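Local coordinates for surface-associated protein CshA (Streptococcus gordonii, PDB 5L2D), which is a cell-wall-anchored surface adhesin that binds host fibronectin, this chain being its second non-repetitive domain, at residues A[65-71]-A[225-230]; A[103-108]-A[130-135]; A[173-179]-A[243-248]; A[197-201]-A[234-240]. All coordinates share one frame; numbering follows the deposited sequence.

Contact 1: A[65-71]-A[225-230]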
loop_
_atom_site.group_PDB
_atom_site.type_symbol
_atom_site.label_atom_id
_atom_site.label_comp_id
_atom_site.label_asym_id
_atom_site.label_seq_id
_atom_site.Cartn_x
_atom_site.Cartn_y
_atom_site.Cartn_z
ATOM N N PHE A 65 0.706 0.104 8.900
ATOM C CA PHE A 65 1.078 -1.299 8.961
ATOM C C PHE A 65 1.336 -1.810 10.332
ATOM O O PHE A 65 1.053 -2.988 10.611
ATOM C CB PHE A 65 2.329 -1.552 8.181
ATOM C CG PHE A 65 2.610 -3.003 7.927
ATOM C CD1 PHE A 65 1.806 -3.737 7.114
ATOM C CD2 PHE A 65 3.733 -3.619 8.449
ATOM C CE1 PHE A 65 2.100 -5.058 6.812
ATOM C CE2 PHE A 65 4.035 -4.950 8.162
ATOM C CZ PHE A 65 3.207 -5.672 7.337
ATOM N N ASN A 66 1.883 -0.966 11.196
ATOM C CA ASN A 66 2.191 -1.433 12.557
ATOM C C ASN A 66 0.946 -1.713 13.434
ATOM O O ASN A 66 1.082 -2.063 14.633
ATOM C CB ASN A 66 3.171 -0.500 13.263
ATOM C CG ASN A 66 2.772 0.947 13.176
ATOM O OD1 ASN A 66 2.380 1.408 12.122
ATOM N ND2 ASN A 66 2.902 1.682 14.272
ATOM N N SER A 67 -0.246 -1.575 12.835
ATOM C CA SER A 67 -1.506 -1.873 13.504
ATOM C C SER A 67 -2.101 -3.167 13.035
ATOM O O SER A 67 -3.124 -3.563 13.565
ATOM C CB SER A 67 -2.524 -0.775 13.249
ATOM O OG SER A 67 -3.066 -0.911 11.956
ATOM N N THR A 68 -1.457 -3.857 12.090
ATOM C CA THR A 68 -2.065 -5.044 11.457
ATOM C C THR A 68 -1.788 -6.367 12.147
ATOM O O THR A 68 -0.817 -6.514 12.860
ATOM C CB THR A 68 -1.579 -5.247 10.007
ATOM O OG1 THR A 68 -0.151 -5.391 10.001
ATOM C CG2 THR A 68 -2.038 -4.116 9.092
ATOM N N GLU A 69 -2.635 -7.349 11.882
ATOM C CA GLU A 69 -2.450 -8.676 12.446
ATOM C C GLU A 69 -1.149 -9.188 11.893
ATOM O O GLU A 69 -0.379 -9.817 12.615
ATOM C CB GLU A 69 -3.588 -9.654 12.063
ATOM C CG GLU A 69 -4.948 -9.325 12.674
ATOM C CD GLU A 69 -5.011 -9.570 14.182
ATOM O OE1 GLU A 69 -4.523 -10.626 14.648
ATOM O OE2 GLU A 69 -5.566 -8.710 14.906
ATOM N N ILE A 70 -0.914 -8.888 10.616
ATOM C CA ILE A 70 0.277 -9.347 9.913
ATOM C C ILE A 70 1.530 -8.908 10.638
ATOM O O ILE A 70 2.428 -9.724 10.921
ATOM C CB ILE A 70 0.331 -8.767 8.503
ATOM C CG1 ILE A 70 -0.794 -9.368 7.659
ATOM C CG2 ILE A 70 1.684 -9.055 7.859
ATOM C CD1 ILE A 70 -1.125 -8.567 6.440
ATOM N N TYR A 71 1.563 -7.615 10.951
ATOM C CA TYR A 71 2.617 -7.054 11.765
ATOM C C TYR A 71 2.647 -7.728 13.145
ATOM O O TYR A 71 3.694 -8.210 13.583
ATOM C CB TYR A 71 2.406 -5.550 11.898
ATOM C CG TYR A 71 3.502 -4.851 12.634
ATOM C CD1 TYR A 71 4.667 -4.487 11.980
ATOM C CD2 TYR A 71 3.391 -4.579 13.993
ATOM C CE1 TYR A 71 5.691 -3.844 12.653
ATOM C CE2 TYR A 71 4.399 -3.932 14.675
ATOM C CZ TYR A 71 5.542 -3.569 14.003
ATOM O OH TYR A 71 6.550 -2.914 14.662
ATOM N N VAL A 225 9.011 1.484 16.318
ATOM C CA VAL A 225 8.472 0.590 15.330
ATOM C C VAL A 225 9.584 -0.273 14.776
ATOM O O VAL A 225 10.648 0.205 14.486
ATOM C CB VAL A 225 7.887 1.410 14.197
ATOM C CG1 VAL A 225 7.296 0.520 13.135
ATOM C CG2 VAL A 225 6.859 2.371 14.736
ATOM N N ASP A 226 9.348 -1.556 14.623
ATOM C CA ASP A 226 10.377 -2.435 14.113
ATOM C C ASP A 226 10.361 -2.476 12.616
ATOM O O ASP A 226 9.740 -3.317 12.026
ATOM C CB ASP A 226 10.189 -3.828 14.660
ATOM C CG ASP A 226 11.345 -4.711 14.360
ATOM O OD1 ASP A 226 12.065 -4.434 13.396
ATOM O OD2 ASP A 226 11.547 -5.687 15.089
ATOM N N TRP A 227 11.071 -1.557 12.003
ATOM C CA TRP A 227 11.128 -1.479 10.534
ATOM C C TRP A 227 11.762 -2.702 9.887
ATOM O O TRP A 227 11.558 -2.971 8.706
ATOM C CB TRP A 227 11.854 -0.219 10.111
ATOM C CG TRP A 227 11.418 0.970 10.936
ATOM C CD1 TRP A 227 12.041 1.471 12.037
ATOM C CD2 TRP A 227 10.252 1.792 10.729
ATOM N NE1 TRP A 227 11.344 2.565 12.530
ATOM C CE2 TRP A 227 10.248 2.780 11.741
ATOM C CE3 TRP A 227 9.219 1.791 9.787
ATOM C CZ2 TRP A 227 9.253 3.735 11.844
ATOM C CZ3 TRP A 227 8.253 2.743 9.879
ATOM C CH2 TRP A 227 8.265 3.706 10.911
ATOM N N SER A 228 12.531 -3.461 10.655
ATOM C CA SER A 228 13.032 -4.712 10.143
ATOM C C SER A 228 11.856 -5.606 9.750
ATOM O O SER A 228 11.955 -6.443 8.857
ATOM C CB SER A 228 13.923 -5.406 11.185
ATOM O OG SER A 228 13.180 -6.146 12.149
ATOM N N LYS A 229 10.740 -5.435 10.435
ATOM C CA LYS A 229 9.613 -6.314 10.210
ATOM C C LYS A 229 8.660 -5.811 9.149
ATOM O O LYS A 229 7.750 -6.546 8.804
ATOM C CB LYS A 229 8.837 -6.527 11.500
ATOM C CG LYS A 229 9.644 -7.127 12.625
ATOM C CD LYS A 229 10.067 -8.543 12.305
ATOM C CE LYS A 229 10.879 -9.043 13.477
ATOM N NZ LYS A 229 11.230 -10.467 13.286
ATOM N N TYR A 230 8.845 -4.573 8.665
ATOM C CA TYR A 230 8.234 -4.107 7.403
ATOM C C TYR A 230 8.799 -4.835 6.165
ATOM O O TYR A 230 8.102 -5.002 5.137
ATOM C CB TYR A 230 8.381 -2.607 7.255
ATOM C CG TYR A 230 7.383 -1.738 8.029
ATOM C CD1 TYR A 230 7.225 -1.822 9.386
ATOM C CD2 TYR A 230 6.632 -0.792 7.368
ATOM C CE1 TYR A 230 6.305 -1.005 10.072
ATOM C CE2 TYR A 230 5.716 0.019 8.022
ATOM C CZ TYR A 230 5.549 -0.074 9.374
ATOM O OH TYR A 230 4.631 0.801 9.963
#

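Contact 2: A[103-108]-A[130-135]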
loop_
_atom_site.group_PDB
_atom_site.type_symbol
_atom_site.label_atom_id
_atom_site.label_comp_id
_atom_site.label_asym_id
_atom_site.label_seq_id
_atom_site.Cartn_x
_atom_site.Cartn_y
_atom_site.Cartn_z
ATOM N N PRO A 103 -1.618 14.728 9.284
ATOM C CA PRO A 103 -1.261 14.897 7.892
ATOM C C PRO A 103 -2.484 15.113 7.021
ATOM O O PRO A 103 -3.590 14.929 7.510
ATOM C CB PRO A 103 -0.573 13.567 7.532
ATOM C CG PRO A 103 -0.535 12.755 8.765
ATOM C CD PRO A 103 -1.581 13.314 9.679
ATOM N N PRO A 104 -2.288 15.501 5.739
ATOM C CA PRO A 104 -3.407 15.659 4.799
ATOM C C PRO A 104 -4.071 14.343 4.411
ATOM O O PRO A 104 -3.448 13.284 4.491
ATOM C CB PRO A 104 -2.775 16.328 3.565
ATOM C CG PRO A 104 -1.295 16.244 3.734
ATOM C CD PRO A 104 -1.010 15.994 5.188
ATOM N N SER A 105 -5.334 14.437 3.990
ATOM C CA SER A 105 -6.138 13.286 3.566
ATOM C C SER A 105 -5.493 12.621 2.350
ATOM O O SER A 105 -4.882 13.322 1.526
ATOM C CB SER A 105 -7.572 13.732 3.195
ATOM O OG SER A 105 -8.222 14.485 4.233
ATOM N N VAL A 106 -5.623 11.292 2.218
ATOM C CA VAL A 106 -5.117 10.650 0.997
ATOM C C VAL A 106 -6.112 10.976 -0.126
ATOM O O VAL A 106 -7.255 11.282 0.176
ATOM C CB VAL A 106 -4.806 9.112 1.128
ATOM C CG1 VAL A 106 -4.652 8.665 2.579
ATOM C CG2 VAL A 106 -5.823 8.253 0.402
ATOM N N THR A 107 -5.689 10.930 -1.398
ATOM C CA THR A 107 -6.531 11.411 -2.494
ATOM C C THR A 107 -5.960 11.107 -3.858
ATOM O O THR A 107 -4.775 10.802 -3.995
ATOM C CB THR A 107 -6.717 12.957 -2.426
ATOM O OG1 THR A 107 -7.396 13.435 -3.604
ATOM C CG2 THR A 107 -5.350 13.675 -2.288
ATOM N N GLY A 108 -6.818 11.239 -4.866
ATOM C CA GLY A 108 -6.396 11.196 -6.260
ATOM C C GLY A 108 -6.192 12.595 -6.815
ATOM O O GLY A 108 -5.059 12.970 -7.168
ATOM N N GLN A 130 -4.119 7.652 -9.592
ATOM C CA GLN A 130 -3.053 7.279 -8.682
ATOM C C GLN A 130 -3.502 7.810 -7.348
ATOM O O GLN A 130 -3.943 8.946 -7.259
ATOM C CB GLN A 130 -1.766 7.996 -9.071
ATOM C CG GLN A 130 -0.489 7.182 -8.919
ATOM C CD GLN A 130 0.774 8.042 -8.876
ATOM O OE1 GLN A 130 0.791 9.116 -8.259
ATOM N NE2 GLN A 130 1.845 7.558 -9.501
ATOM N N ILE A 131 -3.435 7.003 -6.305
ATOM C CA ILE A 131 -3.802 7.486 -4.975
ATOM C C ILE A 131 -2.530 7.689 -4.199
ATOM O O ILE A 131 -1.636 6.856 -4.242
ATOM C CB ILE A 131 -4.677 6.478 -4.215
ATOM C CG1 ILE A 131 -6.058 6.433 -4.824
ATOM C CG2 ILE A 131 -4.822 6.856 -2.746
ATOM C CD1 ILE A 131 -6.812 5.188 -4.419
ATOM N N ILE A 132 -2.469 8.774 -3.450
ATOM C CA ILE A 132 -1.240 9.159 -2.777
ATOM C C ILE A 132 -1.595 10.036 -1.596
ATOM O O ILE A 132 -2.606 10.756 -1.620
ATOM C CB ILE A 132 -0.293 9.890 -3.763
ATOM C CG1 ILE A 132 0.984 10.368 -3.064
ATOM C CG2 ILE A 132 -1.001 11.054 -4.444
ATOM C CD1 ILE A 132 2.088 10.791 -4.026
ATOM N N LEU A 133 -0.795 9.921 -0.544
ATOM C CA LEU A 133 -0.901 10.811 0.600
ATOM C C LEU A 133 0.147 11.857 0.354
ATOM O O LEU A 133 1.345 11.544 0.407
ATOM C CB LEU A 133 -0.618 10.097 1.908
ATOM C CG LEU A 133 -0.990 10.928 3.126
ATOM C CD1 LEU A 133 -0.904 10.054 4.362
ATOM C CD2 LEU A 133 -0.105 12.144 3.298
ATOM N N PRO A 134 -0.298 13.101 0.082
ATOM C CA PRO A 134 0.519 14.172 -0.494
ATOM C C PRO A 134 1.392 14.933 0.521
ATOM O O PRO A 134 1.186 16.116 0.755
ATOM C CB PRO A 134 -0.548 15.095 -1.075
ATOM C CG PRO A 134 -1.656 15.014 -0.069
ATOM C CD PRO A 134 -1.681 13.566 0.341
ATOM N N ASP A 135 2.354 14.258 1.126
ATOM C CA ASP A 135 3.281 14.917 2.039
ATOM C C ASP A 135 4.303 13.877 2.501
ATOM O O ASP A 135 4.002 12.694 2.601
ATOM C CB ASP A 135 2.538 15.577 3.221
ATOM C CG ASP A 135 3.408 16.566 4.025
ATOM O OD1 ASP A 135 4.469 17.047 3.560
ATOM O OD2 ASP A 135 3.000 16.880 5.153
#

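Contact 3: A[173-179]-A[243-248]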
loop_
_atom_site.group_PDB
_atom_site.type_symbol
_atom_site.label_atom_id
_atom_site.label_comp_id
_atom_site.label_asym_id
_atom_site.label_seq_id
_atom_site.Cartn_x
_atom_site.Cartn_y
_atom_site.Cartn_z
ATOM N N GLY A 173 6.819 -0.092 0.699
ATOM C CA GLY A 173 5.504 -0.177 0.048
ATOM C C GLY A 173 4.961 -1.596 0.053
ATOM O O GLY A 173 5.481 -2.443 -0.665
ATOM N N ILE A 174 3.918 -1.852 0.858
ATOM C CA ILE A 174 3.353 -3.211 1.035
ATOM C C ILE A 174 1.904 -3.346 0.545
ATOM O O ILE A 174 1.057 -2.467 0.802
ATOM C CB ILE A 174 3.352 -3.614 2.521
ATOM C CG1 ILE A 174 4.730 -3.372 3.133
ATOM C CG2 ILE A 174 2.909 -5.068 2.666
ATOM C CD1 ILE A 174 4.847 -3.688 4.615
ATOM N N PHE A 175 1.625 -4.453 -0.127
ATOM C CA PHE A 175 0.281 -4.738 -0.585
ATOM C C PHE A 175 -0.315 -5.973 0.126
ATOM O O PHE A 175 0.290 -7.028 0.129
ATOM C CB PHE A 175 0.296 -5.014 -2.077
ATOM C CG PHE A 175 0.915 -3.933 -2.907
ATOM C CD1 PHE A 175 0.174 -2.880 -3.348
ATOM C CD2 PHE A 175 2.240 -4.016 -3.293
ATOM C CE1 PHE A 175 0.740 -1.911 -4.129
ATOM C CE2 PHE A 175 2.820 -3.053 -4.078
ATOM C CZ PHE A 175 2.062 -1.998 -4.495
ATOM N N THR A 176 -1.499 -5.843 0.711
ATOM C CA THR A 176 -2.193 -6.989 1.309
ATOM C C THR A 176 -3.503 -7.350 0.605
ATOM O O THR A 176 -4.192 -6.482 0.086
ATOM C CB THR A 176 -2.608 -6.720 2.737
ATOM O OG1 THR A 176 -3.620 -5.735 2.719
ATOM C CG2 THR A 176 -1.463 -6.254 3.563
ATOM N N THR A 177 -3.849 -8.630 0.639
ATOM C CA THR A 177 -5.104 -9.100 0.077
ATOM C C THR A 177 -5.724 -10.112 1.034
ATOM O O THR A 177 -5.046 -10.607 1.952
ATOM C CB THR A 177 -4.899 -9.730 -1.312
ATOM O OG1 THR A 177 -6.146 -10.161 -1.863
ATOM C CG2 THR A 177 -3.995 -10.900 -1.222
ATOM N N ASN A 178 -7.020 -10.375 0.848
ATOM C CA ASN A 178 -7.696 -11.500 1.538
ATOM C C ASN A 178 -8.196 -12.556 0.569
ATOM O O ASN A 178 -8.888 -13.479 0.971
ATOM C CB ASN A 178 -8.811 -11.056 2.513
ATOM C CG ASN A 178 -10.091 -10.638 1.825
ATOM O OD1 ASN A 178 -11.030 -10.211 2.461
ATOM N ND2 ASN A 178 -10.135 -10.768 0.538
ATOM N N GLY A 179 -7.808 -12.409 -0.692
ATOM C CA GLY A 179 -8.189 -13.309 -1.768
ATOM C C GLY A 179 -7.022 -14.217 -2.057
ATOM O O GLY A 179 -6.183 -14.468 -1.172
ATOM N N GLN A 243 -0.330 -13.629 0.578
ATOM C CA GLN A 243 -1.280 -12.570 0.685
ATOM C C GLN A 243 -0.625 -11.247 0.967
ATOM O O GLN A 243 -1.299 -10.237 1.070
ATOM C CB GLN A 243 -2.246 -12.893 1.820
ATOM C CG GLN A 243 -3.190 -14.043 1.504
ATOM C CD GLN A 243 -4.313 -14.113 2.502
ATOM O OE1 GLN A 243 -4.098 -13.843 3.695
ATOM N NE2 GLN A 243 -5.529 -14.418 2.026
ATOM N N VAL A 244 0.672 -11.243 1.171
ATOM C CA VAL A 244 1.336 -9.986 1.376
ATOM C C VAL A 244 2.609 -9.883 0.554
ATOM O O VAL A 244 3.582 -10.634 0.772
ATOM C CB VAL A 244 1.487 -9.612 2.867
ATOM C CG1 VAL A 244 1.334 -10.798 3.736
ATOM C CG2 VAL A 244 2.780 -8.903 3.155
ATOM N N PHE A 245 2.546 -8.935 -0.399
ATOM C CA PHE A 245 3.649 -8.604 -1.296
ATOM C C PHE A 245 4.416 -7.457 -0.724
ATOM O O PHE A 245 3.993 -6.307 -0.798
ATOM C CB PHE A 245 3.119 -8.235 -2.604
ATOM C CG PHE A 245 4.130 -8.229 -3.639
ATOM C CD1 PHE A 245 4.812 -9.381 -3.929
ATOM C CD2 PHE A 245 4.377 -7.076 -4.380
ATOM C CE1 PHE A 245 5.748 -9.391 -4.948
ATOM C CE2 PHE A 245 5.300 -7.081 -5.395
ATOM C CZ PHE A 245 5.993 -8.236 -5.683
ATOM N N GLY A 246 5.505 -7.848 -0.046
ATOM C CA GLY A 246 6.156 -7.069 1.036
ATOM C C GLY A 246 6.904 -6.162 0.160
ATOM O O GLY A 246 6.792 -6.352 -1.057
ATOM N N PRO A 247 7.643 -5.210 0.737
ATOM C CA PRO A 247 8.324 -4.105 0.048
ATOM C C PRO A 247 9.373 -4.523 -1.015
ATOM O O PRO A 247 10.331 -5.226 -0.692
ATOM C CB PRO A 247 9.003 -3.359 1.190
ATOM C CG PRO A 247 9.257 -4.405 2.212
ATOM C CD PRO A 247 8.026 -5.271 2.155
ATOM N N ILE A 248 9.147 -4.116 -2.267
ATOM C CA ILE A 248 10.158 -4.188 -3.327
ATOM C C ILE A 248 10.851 -2.852 -3.639
ATOM O O ILE A 248 10.465 -1.784 -3.166
ATOM C CB ILE A 248 9.565 -4.629 -4.661
ATOM C CG1 ILE A 248 8.406 -3.711 -5.085
ATOM C CG2 ILE A 248 9.173 -6.072 -4.574
ATOM C CD1 ILE A 248 8.263 -3.538 -6.581
#

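Contact 4: A[197-201]-A[234-240]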
loop_
_atom_site.group_PDB
_atom_site.type_symbol
_atom_site.label_atom_id
_atom_site.label_comp_id
_atom_site.label_asym_id
_atom_site.label_seq_id
_atom_site.Cartn_x
_atom_site.Cartn_y
_atom_site.Cartn_z
ATOM N N PRO A 197 12.945 -8.565 -12.513
ATOM C CA PRO A 197 12.034 -7.538 -13.092
ATOM C C PRO A 197 11.884 -6.450 -12.027
ATOM O O PRO A 197 11.630 -5.273 -12.306
ATOM C CB PRO A 197 10.714 -8.274 -13.309
ATOM C CG PRO A 197 10.782 -9.490 -12.441
ATOM C CD PRO A 197 12.212 -9.768 -12.054
ATOM N N TYR A 198 12.066 -6.900 -10.792
ATOM C CA TYR A 198 12.098 -6.077 -9.612
ATOM C C TYR A 198 13.043 -6.826 -8.694
ATOM O O TYR A 198 13.352 -7.998 -8.976
ATOM C CB TYR A 198 10.695 -6.019 -8.989
ATOM C CG TYR A 198 10.135 -7.347 -8.450
ATOM C CD1 TYR A 198 9.294 -8.159 -9.221
ATOM C CD2 TYR A 198 10.416 -7.750 -7.157
ATOM C CE1 TYR A 198 8.770 -9.342 -8.712
ATOM C CE2 TYR A 198 9.909 -8.923 -6.654
ATOM C CZ TYR A 198 9.093 -9.711 -7.428
ATOM O OH TYR A 198 8.614 -10.868 -6.856
ATOM N N THR A 199 13.468 -6.190 -7.602
ATOM C CA THR A 199 14.250 -6.894 -6.603
ATOM C C THR A 199 13.741 -6.648 -5.196
ATOM O O THR A 199 13.257 -5.563 -4.875
ATOM C CB THR A 199 15.693 -6.419 -6.598
ATOM O OG1 THR A 199 15.694 -5.085 -6.120
ATOM C CG2 THR A 199 16.290 -6.461 -7.998
ATOM N N VAL A 200 13.934 -7.631 -4.331
ATOM C CA VAL A 200 13.349 -7.566 -3.025
ATOM C C VAL A 200 14.198 -6.755 -2.045
ATOM O O VAL A 200 15.390 -6.975 -1.918
ATOM C CB VAL A 200 13.122 -8.992 -2.472
ATOM C CG1 VAL A 200 12.523 -8.903 -1.067
ATOM C CG2 VAL A 200 12.254 -9.810 -3.437
ATOM N N MET A 201 13.583 -5.855 -1.310
ATOM C CA MET A 201 14.322 -5.080 -0.322
ATOM C C MET A 201 14.689 -5.921 0.893
ATOM O O MET A 201 13.826 -6.637 1.380
ATOM C CB MET A 201 13.451 -3.901 0.111
ATOM C CG MET A 201 14.085 -2.960 1.105
ATOM S SD MET A 201 12.920 -1.717 1.682
ATOM C CE MET A 201 12.358 -1.045 0.108
ATOM N N ASP A 234 9.910 -13.048 2.833
ATOM C CA ASP A 234 10.108 -13.896 1.700
ATOM C C ASP A 234 11.225 -13.199 0.994
ATOM O O ASP A 234 11.007 -12.202 0.364
ATOM C CB ASP A 234 8.866 -13.918 0.839
ATOM C CG ASP A 234 9.045 -14.716 -0.399
ATOM O OD1 ASP A 234 10.177 -14.904 -0.805
ATOM O OD2 ASP A 234 8.063 -15.169 -0.982
ATOM N N THR A 235 12.435 -13.709 1.115
ATOM C CA THR A 235 13.563 -13.068 0.494
ATOM C C THR A 235 13.749 -13.505 -0.921
ATOM O O THR A 235 14.398 -12.835 -1.674
ATOM C CB THR A 235 14.835 -13.346 1.258
ATOM O OG1 THR A 235 15.109 -14.738 1.200
ATOM C CG2 THR A 235 14.654 -12.966 2.668
ATOM N N VAL A 236 13.175 -14.630 -1.285
ATOM C CA VAL A 236 13.286 -15.098 -2.642
ATOM C C VAL A 236 12.482 -14.145 -3.479
ATOM O O VAL A 236 13.024 -13.274 -4.106
ATOM C CB VAL A 236 12.737 -16.499 -2.797
ATOM C CG1 VAL A 236 12.835 -16.936 -4.239
ATOM C CG2 VAL A 236 13.491 -17.443 -1.896
ATOM N N THR A 237 11.177 -14.314 -3.486
ATOM C CA THR A 237 10.307 -13.419 -4.199
ATOM C C THR A 237 9.875 -12.481 -3.130
ATOM O O THR A 237 10.246 -12.662 -2.016
ATOM C CB THR A 237 9.058 -14.108 -4.670
ATOM O OG1 THR A 237 9.416 -15.184 -5.527
ATOM C CG2 THR A 237 8.246 -13.137 -5.419
ATOM N N GLY A 238 9.086 -11.486 -3.434
ATOM C CA GLY A 238 8.666 -10.566 -2.400
ATOM C C GLY A 238 7.360 -10.934 -1.755
ATOM O O GLY A 238 6.689 -10.109 -1.199
ATOM N N GLY A 239 7.002 -12.192 -1.839
ATOM C CA GLY A 239 5.723 -12.659 -1.291
ATOM C C GLY A 239 4.698 -13.170 -2.293
ATOM O O GLY A 239 3.524 -13.191 -1.984
ATOM N N LEU A 240 5.111 -13.572 -3.488
ATOM C CA LEU A 240 4.166 -14.127 -4.448
ATOM C C LEU A 240 3.757 -15.482 -3.929
ATOM O O LEU A 240 4.499 -16.102 -3.135
ATOM C CB LEU A 240 4.797 -14.283 -5.822
ATOM C CG LEU A 240 5.242 -12.970 -6.486
ATOM C CD1 LEU A 240 6.034 -13.250 -7.758
ATOM C CD2 LEU A 240 4.043 -12.109 -6.818
#

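Contact 1: A[65-71]-A[225-230]
Tyr230 receives the edge of Phe65 on one ring face while its hydroxyl reaches Asn66. The Phe65-Tyr230 pair is edge-to-face, with ring centroids 5.1 Å apart; Phe65 CD2 stands over the centre of the tyrosine ring, and Trp227 CE3 covers the opposite face. Asn66 OD1 has its main donor in Asn139 ND2, on strand 138-150; Tyr230 OH lies 3.2 Å from Asn66 OD1, a weak bond and one not settled, because Asn139 OD1 is a second weak acceptor for the same proton. Tyr71 completes an aromatic cluster, its CE1 3.9 Å from Tyr230 CE1. With CG trans to the backbone N (chi1 -175°), the Tyr71 ring extends across to loop 225-230, where OH accepts from Asp226 N at 3.1 Å; the hydroxyl's position is uncertain, so this bond is somewhat doubtful. Segment 65-71 leads into helix 69-75, with Thr68 as N-cap. Thr68 OG1 accepts from Tyr71 N at 3.0 Å and donates to Phe65 O at 2.8 Å, in the carbonyl plane. Phe65 O is thus doubly held, because Thr68 N also donates to it. In the facing loop, Asp226 centres an inverse gamma turn and its O takes Lys229 N at 2.8 Å. Lys229 O in turn accepts from Arg74, and Asp226 OD2 is paired with Thr80 OG1. Beyond Phe65, Tyr269 of the second subunit adds another edge-to-face ring.

Contact 2: A[103-108]-A[130-135]
Pro104 lies against the turn at Pro134 and Asp135, its ring carbon CG serving as the main point of touch: it is 4.0 Å from Pro134 CG and 3.9 Å from Asp135 CB. Tyr92 of strand 91-92 also packs on Pro104. The Leu133 branch packs on the backbone carbonyl of Pro104, with Leu133 CG 3.7 Å from Pro104 O; a trans first torsion (chi1 -169°) carries the branch to that carbonyl. Further along, the two chains run antiparallel and join in a single beta bridge, the hydrogen-bonded pair Thr107 and Ile132. Thr107 N donates to Ile132 O, and Ile132 N returns a bond to Thr107 O, each 3.1 Å long. Ile131 and Ile132 also pair antiparallel with a strand of the second subunit, so the sheet runs on across the interface. Val106, which buries as much surface as Thr107, meets the strand by methyl contact: Val106 CG2 lies 3.6 Å from Ile131 CG2. Both residues turn toward strand 138-150, where Trp140 and Ile142 pack on Val106, Phe144 packs on Ile131, and Trp140 also touches Leu133.

Contact 3: A[173-179]-A[243-248]
Gln243 opens an antiparallel beta ladder in which strand 244-250, the middle of a three-stranded sheet, runs beside strand 172-177. Its carbonyl O accepts from Thr177 N at 3.0 Å, and its side chain, extended beyond CG, reaches the turn at the strand's end, where NE2 donates to Gly179 O at 3.3 Å. That bond lies in the carbonyl plane and close to the amide plane of Gln243. The turn has a tie of its own, an ST turn from Gly179 N to Thr177 OG1, while the hydroxyl also pairs with Thr260 of the second subunit. Val244 forms a non-hydrogen-bonded pair with Thr176; its CG2 runs alongside Ile174 CG2, 3.9 Å away and pointing the same way. Phe245 forms the hydrogen-bonded pair with Phe175. Phe175 N meets Phe245 O at 3.1 Å in a nearly straight bond (174°), and Phe245 N reaches Phe175 O at 3.0 Å. Both rings project from the same face of the sheet, with Phe175 CD2 at the edge of the Phe245 ring. Residues 174-177 also form an antiparallel ladder with a strand of the second subunit, so the sheet spans the interface. Gly246 then leads into Pro247, where regular pairing gives way to weaker contacts: Pro247 CD packs on Ile174 CG1, and Pro247 CA directs its hydrogen at Gly173 O, 3.4 Å away.

Contact 4: A[197-201]-A[234-240]
Strand 198-200, at one margin of the three-stranded sheet, is flanked here by loop 234-240, which leads into the central strand 244-250. Two side chains on one side of the strand, Tyr198 and Val200, point toward the loop, whereas Thr199 between them points away. Val200 buries the most surface. Its CG1 is trans to the backbone N (chi1 179°), which leaves CG2 beside that nitrogen and pressed against the loop backbone. CG2 of Val200 lies 3.6 Å from both Val236 O and Gly238 N, and CG1 of Val200 is 3.9 Å from Asp234 O, so the two methyls rest against successive peptide groups of the bend. Tyr198, two residues before Val200, presents the edge of its ring to Gly238. Its hydroxyl comes 3.6 Å from Leu240 CD1, but its approach to the Thr237 methyl is too close to be trusted. Inside the loop, Asp234 OD1 takes a weak bond from Thr237 N, doubtful because the carboxylate sits too close to Thr237 O. Further along, Leu240 packs on Phe245 and, across the subunit boundary, on Val258 of the second subunit. Since hydrogen bonding between the two segments is absent, they are held by van der Waals packing of side chains on loop backbone, and directional links run through the central strand: the backbone of Thr199 bonds to Ile249, and that of Gly238 to Gly246.

How the contacts relate
Contacts 3 and 4 share the three-stranded sheet, with centres about 11 Å apart: strand 244-250 lies between 172-177 (contact 3) and 198-200 (contact 4), and contact 4 is nested along the chain within the loop closed by contact 3. Contact 1, about 12 Å from contact 3 between centres, touches it where Phe65 and Tyr230 meet Ile174; its segments alternate in sequence with those of contacts 3 and 4. Contact 2, nested within contact 1's loop, closes before contacts 3 and 4 open and sits about 26 Å from contact 4, centre to centre. All four reach the second subunit, and at contacts 2 and 3 the sheet runs into it, consistent with closely joined chains.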